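Local coordinates for protein abietadiene synthase, chloroplastic (Abies grandis, PDB 3S9V) that belongs to the plant terpene synthases, largely helical enzymes with an N-terminal terpene synthase domain and a metal-binding terpene synthase domain, at residues Leu421-Glu433 against Phe748-Gln760. Residues are numbered along the deposited sequence; the frame is centred on the assembly and turned at random.
Sequences LKYPWHKSMPRLE and FETARIMQLFYMQ
The guanidinium of R752 lies over one face of the W425 indole, CZ 4.4 Å from the centroid of the six-membered ring, a cation-pi contact with the planes 49° apart. S428 sets its carbonyl over a face of the guanidinium, whereas W425 O and E749 OE2 meet its edge. In this terpene synthase the contact joins helix 741-757 of the all-helical metal-binding domain to the connection between helices 413-422 and 430-440. NH2 of R752 gives W425 O a hydrogen bond of 2.7 Å at 161°, and NE adds a weak one. S428 N reaches the same oxygen from the opposite face of the carbonyl plane, within the turn. One helical turn back, E749 holds NH1 by a salt bridge through the syn lone pair of OE2; together with the bonds to W425 O this holds the rotation of the guanidinium, and probably offsets its buried charge.

W425 NE1 lies at the edge of the F748 ring, 3.6 Å from CZ, and CZ2 touches CE2; the five-membered ring and the phenyl plane are 40° apart, an oblique pair. The CZ corner of F748 also meets the H426 imidazole at its edge. N731 of helix 712-736 binds both W425 NE1 and H426 NE2, while F734 stacks on F748.

M429, at the N-cap position of helix 430-440, bends at chi2 and chi3, which brings its methyl CE tightly against I753 CG1; its CG touches L756 CD2 at 3.7 Å. The other L756 methyl, CD1, meets the Y423 ring at CE1. Past the helix end, M759 brings SD obliquely to that ring in a Met-aromatic contact. The extended K427 chain crosses the M759 side chain at about a right angle, its NZ 3.6 Å from M759 CB. M759 CE ends 3.4 Å from the carbonyl oxygen of K422.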
ATOM      1  N   LEU A 421      -2.719  -3.886   9.579  1.00 25.85           N
ATOM      2  CA  LEU A 421      -2.454  -4.977  10.507  1.00 24.35           C
ATOM      3  C   LEU A 421      -3.537  -6.042  10.522  1.00 26.42           C
ATOM      4  O   LEU A 421      -3.235  -7.232  10.626  1.00 25.84           O
ATOM      5  CB  LEU A 421      -2.231  -4.443  11.926  1.00 25.82           C
ATOM      6  CG  LEU A 421      -0.867  -3.771  12.123  1.00 29.56           C
ATOM      7  CD1 LEU A 421      -0.738  -3.244  13.544  1.00 28.69           C
ATOM      8  CD2 LEU A 421       0.235  -4.778  11.829  1.00 25.81           C
ATOM      9  N   LYS A 422      -4.795  -5.627  10.403  1.00 25.08           N
ATOM     10  CA  LYS A 422      -5.888  -6.588  10.416  1.00 27.25           C
ATOM     11  C   LYS A 422      -6.139  -7.194   9.035  1.00 27.34           C
ATOM     12  O   LYS A 422      -6.490  -8.367   8.923  1.00 27.02           O
ATOM     13  CB  LYS A 422      -7.165  -5.930  10.945  1.00 32.56           C
ATOM     14  CG  LYS A 422      -8.280  -6.909  11.262  1.00 35.95           C
ATOM     15  CD  LYS A 422      -9.478  -6.190  11.852  1.00 42.44           C
ATOM     16  CE  LYS A 422     -10.591  -7.158  12.206  1.00 45.65           C
ATOM     17  NZ  LYS A 422     -11.769  -6.439  12.771  1.00 50.41           N
ATOM     18  N   TYR A 423      -5.950  -6.400   7.984  1.00 28.34           N
ATOM     19  CA  TYR A 423      -6.156  -6.880   6.619  1.00 27.35           C
ATOM     20  C   TYR A 423      -4.895  -6.783   5.756  1.00 28.01           C
ATOM     21  O   TYR A 423      -4.822  -5.964   4.827  1.00 25.86           O
ATOM     22  CB  TYR A 423      -7.296  -6.098   5.963  1.00 29.11           C
ATOM     23  CG  TYR A 423      -8.610  -6.239   6.702  1.00 27.47           C
ATOM     24  CD1 TYR A 423      -9.268  -7.467   6.763  1.00 25.58           C
ATOM     25  CD2 TYR A 423      -9.171  -5.155   7.375  1.00 25.73           C
ATOM     26  CE1 TYR A 423     -10.454  -7.619   7.484  1.00 33.51           C
ATOM     27  CE2 TYR A 423     -10.358  -5.294   8.100  1.00 36.95           C
ATOM     28  CZ  TYR A 423     -10.993  -6.529   8.151  1.00 39.76           C
ATOM     29  OH  TYR A 423     -12.156  -6.671   8.876  1.00 45.89           O
ATOM     30  N   PRO A 424      -3.882  -7.620   6.059  1.00 26.33           N
ATOM     31  CA  PRO A 424      -2.613  -7.650   5.324  1.00 28.14           C
ATOM     32  C   PRO A 424      -2.836  -8.074   3.878  1.00 28.51           C
ATOM     33  O   PRO A 424      -3.947  -8.422   3.484  1.00 26.87           O
ATOM     34  CB  PRO A 424      -1.790  -8.702   6.072  1.00 27.91           C
ATOM     35  CG  PRO A 424      -2.375  -8.721   7.428  1.00 29.99           C
ATOM     36  CD  PRO A 424      -3.849  -8.580   7.175  1.00 23.59           C
ATOM     37  N   TRP A 425      -1.751  -8.052   3.114  1.00 29.01           N
ATOM     38  CA  TRP A 425      -1.716  -8.432   1.706  1.00 26.05           C
ATOM     39  C   TRP A 425      -2.680  -9.571   1.318  1.00 25.42           C
ATOM     40  O   TRP A 425      -3.616  -9.385   0.539  1.00 25.42           O
ATOM     41  CB  TRP A 425      -0.270  -8.823   1.374  1.00 25.38           C
ATOM     42  CG  TRP A 425      -0.015  -9.352  -0.005  1.00 18.90           C
ATOM     43  CD1 TRP A 425       0.556 -10.546  -0.321  1.00 18.20           C
ATOM     44  CD2 TRP A 425      -0.246  -8.677  -1.246  1.00 16.59           C
ATOM     45  NE1 TRP A 425       0.703 -10.660  -1.684  1.00 22.35           N
ATOM     46  CE2 TRP A 425       0.217  -9.527  -2.276  1.00 17.16           C
ATOM     47  CE3 TRP A 425      -0.796  -7.433  -1.588  1.00 17.92           C
ATOM     48  CZ2 TRP A 425       0.148  -9.178  -3.624  1.00 11.78           C
ATOM     49  CZ3 TRP A 425      -0.863  -7.083  -2.933  1.00 23.29           C
ATOM     50  CH2 TRP A 425      -0.393  -7.956  -3.935  1.00 19.59           C
ATOM     51  N   HIS A 426      -2.456 -10.748   1.876  1.00 22.04           N
ATOM     52  CA  HIS A 426      -3.274 -11.906   1.547  1.00 25.65           C
ATOM     53  C   HIS A 426      -4.731 -11.877   1.989  1.00 26.66           C
ATOM     54  O   HIS A 426      -5.461 -12.827   1.728  1.00 27.84           O
ATOM     55  CB  HIS A 426      -2.597 -13.168   2.086  1.00 23.07           C
ATOM     56  CG  HIS A 426      -1.275 -13.455   1.445  1.00 27.98           C
ATOM     57  ND1 HIS A 426      -0.187 -13.918   2.153  1.00 28.15           N
ATOM     58  CD2 HIS A 426      -0.867 -13.343   0.160  1.00 29.85           C
ATOM     59  CE1 HIS A 426       0.836 -14.076   1.332  1.00 28.87           C
ATOM     60  NE2 HIS A 426       0.450 -13.735   0.117  1.00 32.37           N
ATOM     61  N   LYS A 427      -5.155 -10.798   2.642  1.00 28.36           N
ATOM     62  CA  LYS A 427      -6.530 -10.677   3.119  1.00 30.66           C
ATOM     63  C   LYS A 427      -7.159  -9.368   2.682  1.00 28.36           C
ATOM     64  O   LYS A 427      -8.294  -9.069   3.048  1.00 29.12           O
ATOM     65  CB  LYS A 427      -6.587 -10.730   4.648  1.00 31.30           C
ATOM     66  CG  LYS A 427      -6.042 -11.983   5.280  1.00 41.39           C
ATOM     67  CD  LYS A 427      -6.224 -11.912   6.783  1.00 40.60           C
ATOM     68  CE  LYS A 427      -5.556 -13.073   7.481  1.00 51.63           C
ATOM     69  NZ  LYS A 427      -5.763 -12.998   8.954  1.00 60.86           N
ATOM     70  N   SER A 428      -6.423  -8.587   1.905  1.00 27.84           N
ATOM     71  CA  SER A 428      -6.915  -7.300   1.454  1.00 24.75           C
ATOM     72  C   SER A 428      -7.466  -7.321   0.023  1.00 27.13           C
ATOM     73  O   SER A 428      -6.712  -7.458  -0.942  1.00 29.02           O
ATOM     74  CB  SER A 428      -5.795  -6.267   1.568  1.00 19.00           C
ATOM     75  OG  SER A 428      -6.250  -4.983   1.172  1.00 28.40           O
ATOM     76  N   MET A 429      -8.785  -7.183  -0.105  1.00 24.19           N
ATOM     77  CA  MET A 429      -9.429  -7.164  -1.417  1.00 26.06           C
ATOM     78  C   MET A 429      -9.441  -5.709  -1.895  1.00 25.55           C
ATOM     79  O   MET A 429      -9.698  -4.794  -1.115  1.00 28.51           O
ATOM     80  CB  MET A 429     -10.865  -7.699  -1.322  1.00 27.96           C
ATOM     81  CG  MET A 429     -11.026  -8.972  -0.473  1.00 23.56           C
ATOM     82  SD  MET A 429      -9.926 -10.333  -0.937  1.00 15.69           S
ATOM     83  CE  MET A 429     -10.315 -10.456  -2.688  1.00 15.22           C
ATOM     84  N   PRO A 430      -9.167  -5.480  -3.188  1.00 23.95           N
ATOM     85  CA  PRO A 430      -9.129  -4.145  -3.797  1.00 24.55           C
ATOM     86  C   PRO A 430     -10.207  -3.136  -3.382  1.00 27.86           C
ATOM     87  O   PRO A 430      -9.882  -2.005  -3.000  1.00 30.93           O
ATOM     88  CB  PRO A 430      -9.169  -4.452  -5.294  1.00 22.64           C
ATOM     89  CG  PRO A 430      -8.412  -5.734  -5.381  1.00 23.76           C
ATOM     90  CD  PRO A 430      -8.971  -6.525  -4.209  1.00 20.58           C
ATOM     91  N   ARG A 431     -11.479  -3.519  -3.454  1.00 23.89           N
ATOM     92  CA  ARG A 431     -12.540  -2.585  -3.082  1.00 25.99           C
ATOM     93  C   ARG A 431     -12.496  -2.222  -1.600  1.00 26.99           C
ATOM     94  O   ARG A 431     -12.672  -1.058  -1.233  1.00 27.84           O
ATOM     95  CB  ARG A 431     -13.920  -3.152  -3.431  1.00 21.32           C
ATOM     96  CG  ARG A 431     -14.201  -3.262  -4.926  1.00 25.70           C
ATOM     97  CD  ARG A 431     -14.411  -1.894  -5.584  1.00 26.77           C
ATOM     98  NE  ARG A 431     -13.152  -1.261  -5.958  1.00 28.11           N
ATOM     99  CZ  ARG A 431     -13.054  -0.051  -6.500  1.00 23.12           C
ATOM    100  NH1 ARG A 431     -14.145   0.676  -6.733  1.00 22.14           N
ATOM    101  NH2 ARG A 431     -11.865   0.424  -6.834  1.00 21.22           N
ATOM    102  N   LEU A 432     -12.255  -3.210  -0.744  1.00 25.14           N
ATOM    103  CA  LEU A 432     -12.199  -2.947   0.691  1.00 24.78           C
ATOM    104  C   LEU A 432     -11.015  -2.045   1.056  1.00 25.82           C
ATOM    105  O   LEU A 432     -11.148  -1.153   1.905  1.00 26.40           O
ATOM    106  CB  LEU A 432     -12.138  -4.267   1.462  1.00 22.56           C
ATOM    107  CG  LEU A 432     -13.386  -5.134   1.258  1.00 26.12           C
ATOM    108  CD1 LEU A 432     -13.261  -6.446   2.025  1.00 23.23           C
ATOM    109  CD2 LEU A 432     -14.609  -4.353   1.730  1.00 23.02           C
ATOM    110  N   GLU A 433      -9.863  -2.271   0.421  1.00 23.51           N
ATOM    111  CA  GLU A 433      -8.691  -1.444   0.692  1.00 22.25           C
ATOM    112  C   GLU A 433      -8.950  -0.049   0.139  1.00 21.46           C
ATOM    113  O   GLU A 433      -8.631   0.951   0.775  1.00 24.17           O
ATOM    114  CB  GLU A 433      -7.427  -2.010   0.035  1.00 21.06           C
ATOM    115  CG  GLU A 433      -6.177  -1.180   0.362  1.00 36.67           C
ATOM    116  CD  GLU A 433      -4.874  -1.798  -0.139  1.00 46.79           C
ATOM    117  OE1 GLU A 433      -4.628  -2.990   0.148  1.00 46.53           O
ATOM    118  OE2 GLU A 433      -4.088  -1.086  -0.806  1.00 46.16           O
ATOM    119  N   PHE A 748      -5.342 -15.473  -8.088  1.00 21.09           N
ATOM    120  CA  PHE A 748      -4.830 -14.928  -6.831  1.00 20.63           C
ATOM    121  C   PHE A 748      -5.886 -14.300  -5.913  1.00 18.30           C
ATOM    122  O   PHE A 748      -5.833 -14.448  -4.694  1.00 16.78           O
ATOM    123  CB  PHE A 748      -3.735 -13.900  -7.141  1.00 20.38           C
ATOM    124  CG  PHE A 748      -2.924 -13.498  -5.945  1.00 18.17           C
ATOM    125  CD1 PHE A 748      -2.021 -14.380  -5.374  1.00 23.65           C
ATOM    126  CD2 PHE A 748      -3.075 -12.239  -5.381  1.00 25.84           C
ATOM    127  CE1 PHE A 748      -1.281 -14.014  -4.259  1.00 18.12           C
ATOM    128  CE2 PHE A 748      -2.338 -11.868  -4.261  1.00 13.55           C
ATOM    129  CZ  PHE A 748      -1.443 -12.755  -3.706  1.00 12.29           C
ATOM    130  N   GLU A 749      -6.840 -13.587  -6.498  1.00 22.58           N
ATOM    131  CA  GLU A 749      -7.892 -12.947  -5.715  1.00 21.88           C
ATOM    132  C   GLU A 749      -8.850 -13.972  -5.129  1.00 20.98           C
ATOM    133  O   GLU A 749      -9.395 -13.773  -4.042  1.00 20.29           O
ATOM    134  CB  GLU A 749      -8.674 -11.961  -6.577  1.00 27.28           C
ATOM    135  CG  GLU A 749      -7.852 -10.789  -7.096  1.00 36.62           C
ATOM    136  CD  GLU A 749      -7.204  -9.987  -5.984  1.00 38.29           C
ATOM    137  OE1 GLU A 749      -7.860  -9.766  -4.947  1.00 42.61           O
ATOM    138  OE2 GLU A 749      -6.042  -9.567  -6.152  1.00 54.36           O
ATOM    139  N   THR A 750      -9.073 -15.063  -5.854  1.00 18.89           N
ATOM    140  CA  THR A 750      -9.961 -16.096  -5.355  1.00 19.43           C
ATOM    141  C   THR A 750      -9.332 -16.681  -4.083  1.00 22.89           C
ATOM    142  O   THR A 750     -10.037 -16.940  -3.114  1.00 24.55           O
ATOM    143  CB  THR A 750     -10.215 -17.194  -6.423  1.00 15.43           C
ATOM    144  OG1 THR A 750     -11.024 -16.656  -7.482  1.00 15.99           O
ATOM    145  CG2 THR A 750     -10.941 -18.372  -5.817  1.00 11.83           C
ATOM    146  N   ALA A 751      -8.010 -16.865  -4.068  1.00 19.97           N
ATOM    147  CA  ALA A 751      -7.343 -17.384  -2.867  1.00 19.44           C
ATOM    148  C   ALA A 751      -7.496 -16.365  -1.726  1.00 20.26           C
ATOM    149  O   ALA A 751      -7.764 -16.734  -0.585  1.00 21.52           O
ATOM    150  CB  ALA A 751      -5.845 -17.653  -3.142  1.00  8.89           C
ATOM    151  N   ARG A 752      -7.344 -15.082  -2.045  1.00 20.09           N
ATOM    152  CA  ARG A 752      -7.467 -14.030  -1.039  1.00 22.45           C
ATOM    153  C   ARG A 752      -8.849 -13.995  -0.404  1.00 23.95           C
ATOM    154  O   ARG A 752      -8.974 -13.863   0.813  1.00 24.51           O
ATOM    155  CB  ARG A 752      -7.166 -12.667  -1.654  1.00 21.88           C
ATOM    156  CG  ARG A 752      -5.786 -12.569  -2.265  1.00 33.45           C
ATOM    157  CD  ARG A 752      -5.606 -11.257  -3.000  1.00 34.80           C
ATOM    158  NE  ARG A 752      -5.017 -10.233  -2.156  1.00 28.77           N
ATOM    159  CZ  ARG A 752      -4.703  -9.016  -2.582  1.00 32.69           C
ATOM    160  NH1 ARG A 752      -4.936  -8.674  -3.841  1.00 26.05           N
ATOM    161  NH2 ARG A 752      -4.124  -8.154  -1.758  1.00 35.62           N
ATOM    162  N   ILE A 753      -9.882 -14.101  -1.231  1.00 22.44           N
ATOM    163  CA  ILE A 753     -11.245 -14.090  -0.728  1.00 22.92           C
ATOM    164  C   ILE A 753     -11.396 -15.137   0.371  1.00 22.81           C
ATOM    165  O   ILE A 753     -12.062 -14.889   1.369  1.00 21.78           O
ATOM    166  CB  ILE A 753     -12.269 -14.352  -1.867  1.00 23.23           C
ATOM    167  CG1 ILE A 753     -12.600 -13.038  -2.568  1.00 33.80           C
ATOM    168  CG2 ILE A 753     -13.553 -14.951  -1.314  1.00 29.79           C
ATOM    169  CD1 ILE A 753     -13.239 -12.001  -1.642  1.00 37.79           C
ATOM    170  N   MET A 754     -10.765 -16.298   0.195  1.00 21.78           N
ATOM    171  CA  MET A 754     -10.844 -17.353   1.202  1.00 24.08           C
ATOM    172  C   MET A 754     -10.057 -16.972   2.462  1.00 20.36           C
ATOM    173  O   MET A 754     -10.485 -17.237   3.583  1.00 21.14           O
ATOM    174  CB  MET A 754     -10.327 -18.675   0.630  1.00 24.33           C
ATOM    175  CG  MET A 754     -11.218 -19.288  -0.456  1.00 29.78           C
ATOM    176  SD  MET A 754     -12.858 -19.818   0.121  1.00 21.58           S
ATOM    177  CE  MET A 754     -12.418 -21.328   1.002  1.00 25.09           C
ATOM    178  N   GLN A 755      -8.898 -16.353   2.277  1.00 19.79           N
ATOM    179  CA  GLN A 755      -8.107 -15.929   3.415  1.00 21.47           C
ATOM    180  C   GLN A 755      -8.937 -14.934   4.238  1.00 25.91           C
ATOM    181  O   GLN A 755      -8.854 -14.912   5.461  1.00 25.79           O
ATOM    182  CB  GLN A 755      -6.814 -15.263   2.945  1.00 23.87           C
ATOM    183  CG  GLN A 755      -5.779 -16.219   2.375  1.00 21.13           C
ATOM    184  CD  GLN A 755      -5.404 -17.300   3.358  1.00 17.35           C
ATOM    185  OE1 GLN A 755      -5.187 -17.028   4.532  1.00 31.58           O
ATOM    186  NE2 GLN A 755      -5.316 -18.533   2.882  1.00 16.70           N
ATOM    187  N   LEU A 756      -9.747 -14.120   3.561  1.00 25.74           N
ATOM    188  CA  LEU A 756     -10.580 -13.133   4.243  1.00 26.60           C
ATOM    189  C   LEU A 756     -11.793 -13.760   4.943  1.00 29.28           C
ATOM    190  O   LEU A 756     -12.053 -13.487   6.116  1.00 30.25           O
ATOM    191  CB  LEU A 756     -11.059 -12.060   3.258  1.00 23.75           C
ATOM    192  CG  LEU A 756     -11.960 -10.968   3.857  1.00 31.55           C
ATOM    193  CD1 LEU A 756     -11.180 -10.146   4.880  1.00 22.77           C
ATOM    194  CD2 LEU A 756     -12.480 -10.065   2.755  1.00 25.82           C
ATOM    195  N   PHE A 757     -12.529 -14.607   4.237  1.00 25.37           N
ATOM    196  CA  PHE A 757     -13.701 -15.220   4.837  1.00 30.38           C
ATOM    197  C   PHE A 757     -13.375 -16.132   6.005  1.00 30.33           C
ATOM    198  O   PHE A 757     -14.150 -16.220   6.948  1.00 33.38           O
ATOM    199  CB  PHE A 757     -14.501 -16.011   3.796  1.00 35.87           C
ATOM    200  CG  PHE A 757     -15.335 -15.157   2.882  1.00 47.40           C
ATOM    201  CD1 PHE A 757     -16.181 -15.746   1.949  1.00 57.48           C
ATOM    202  CD2 PHE A 757     -15.283 -13.770   2.954  1.00 53.51           C
ATOM    203  CE1 PHE A 757     -16.964 -14.967   1.099  1.00 57.18           C
ATOM    204  CE2 PHE A 757     -16.058 -12.985   2.113  1.00 55.64           C
ATOM    205  CZ  PHE A 757     -16.901 -13.587   1.182  1.00 58.80           C
ATOM    206  N   TYR A 758     -12.234 -16.808   5.946  1.00 30.20           N
ATOM    207  CA  TYR A 758     -11.853 -17.737   7.004  1.00 30.82           C
ATOM    208  C   TYR A 758     -10.632 -17.285   7.788  1.00 31.27           C
ATOM    209  O   TYR A 758      -9.898 -18.108   8.330  1.00 28.87           O
ATOM    210  CB  TYR A 758     -11.594 -19.121   6.402  1.00 25.43           C
ATOM    211  CG  TYR A 758     -12.793 -19.701   5.692  1.00 27.76           C
ATOM    212  CD1 TYR A 758     -13.838 -20.298   6.403  1.00 32.74           C
ATOM    213  CD2 TYR A 758     -12.907 -19.616   4.305  1.00 26.61           C
ATOM    214  CE1 TYR A 758     -14.973 -20.796   5.742  1.00 30.62           C
ATOM    215  CE2 TYR A 758     -14.026 -20.103   3.641  1.00 34.62           C
ATOM    216  CZ  TYR A 758     -15.055 -20.691   4.359  1.00 37.69           C
ATOM    217  OH  TYR A 758     -16.156 -21.161   3.679  1.00 47.11           O
ATOM    218  N   MET A 759     -10.423 -15.978   7.856  1.00 37.67           N
ATOM    219  CA  MET A 759      -9.277 -15.440   8.574  1.00 45.52           C
ATOM    220  C   MET A 759      -9.325 -15.720  10.073  1.00 52.49           C
ATOM    221  O   MET A 759     -10.392 -15.937  10.654  1.00 51.88           O
ATOM    222  CB  MET A 759      -9.156 -13.927   8.334  1.00 41.44           C
ATOM    223  CG  MET A 759     -10.290 -13.082   8.892  1.00 39.46           C
ATOM    224  SD  MET A 759     -10.075 -11.330   8.471  1.00 33.13           S
ATOM    225  CE  MET A 759      -8.719 -10.889   9.566  1.00 29.57           C
ATOM    226  N   GLN A 760      -8.146 -15.722  10.683  1.00 61.38           N
ATOM    227  CA  GLN A 760      -8.007 -15.954  12.113  1.00 69.45           C
ATOM    228  C   GLN A 760      -8.675 -14.796  12.851  1.00 73.42           C
ATOM    229  O   GLN A 760      -8.194 -13.660  12.809  1.00 73.82           O
ATOM    230  CB  GLN A 760      -6.521 -16.024  12.480  1.00 73.38           C
ATOM    231  CG  GLN A 760      -6.252 -16.420  13.917  1.00 83.10           C
ATOM    232  CD  GLN A 760      -6.750 -17.815  14.227  1.00 88.40           C
ATOM    233  OE1 GLN A 760      -6.273 -18.798  13.656  1.00 90.71           O
ATOM    234  NE2 GLN A 760      -7.718 -17.910  15.131  1.00 89.47           N
TER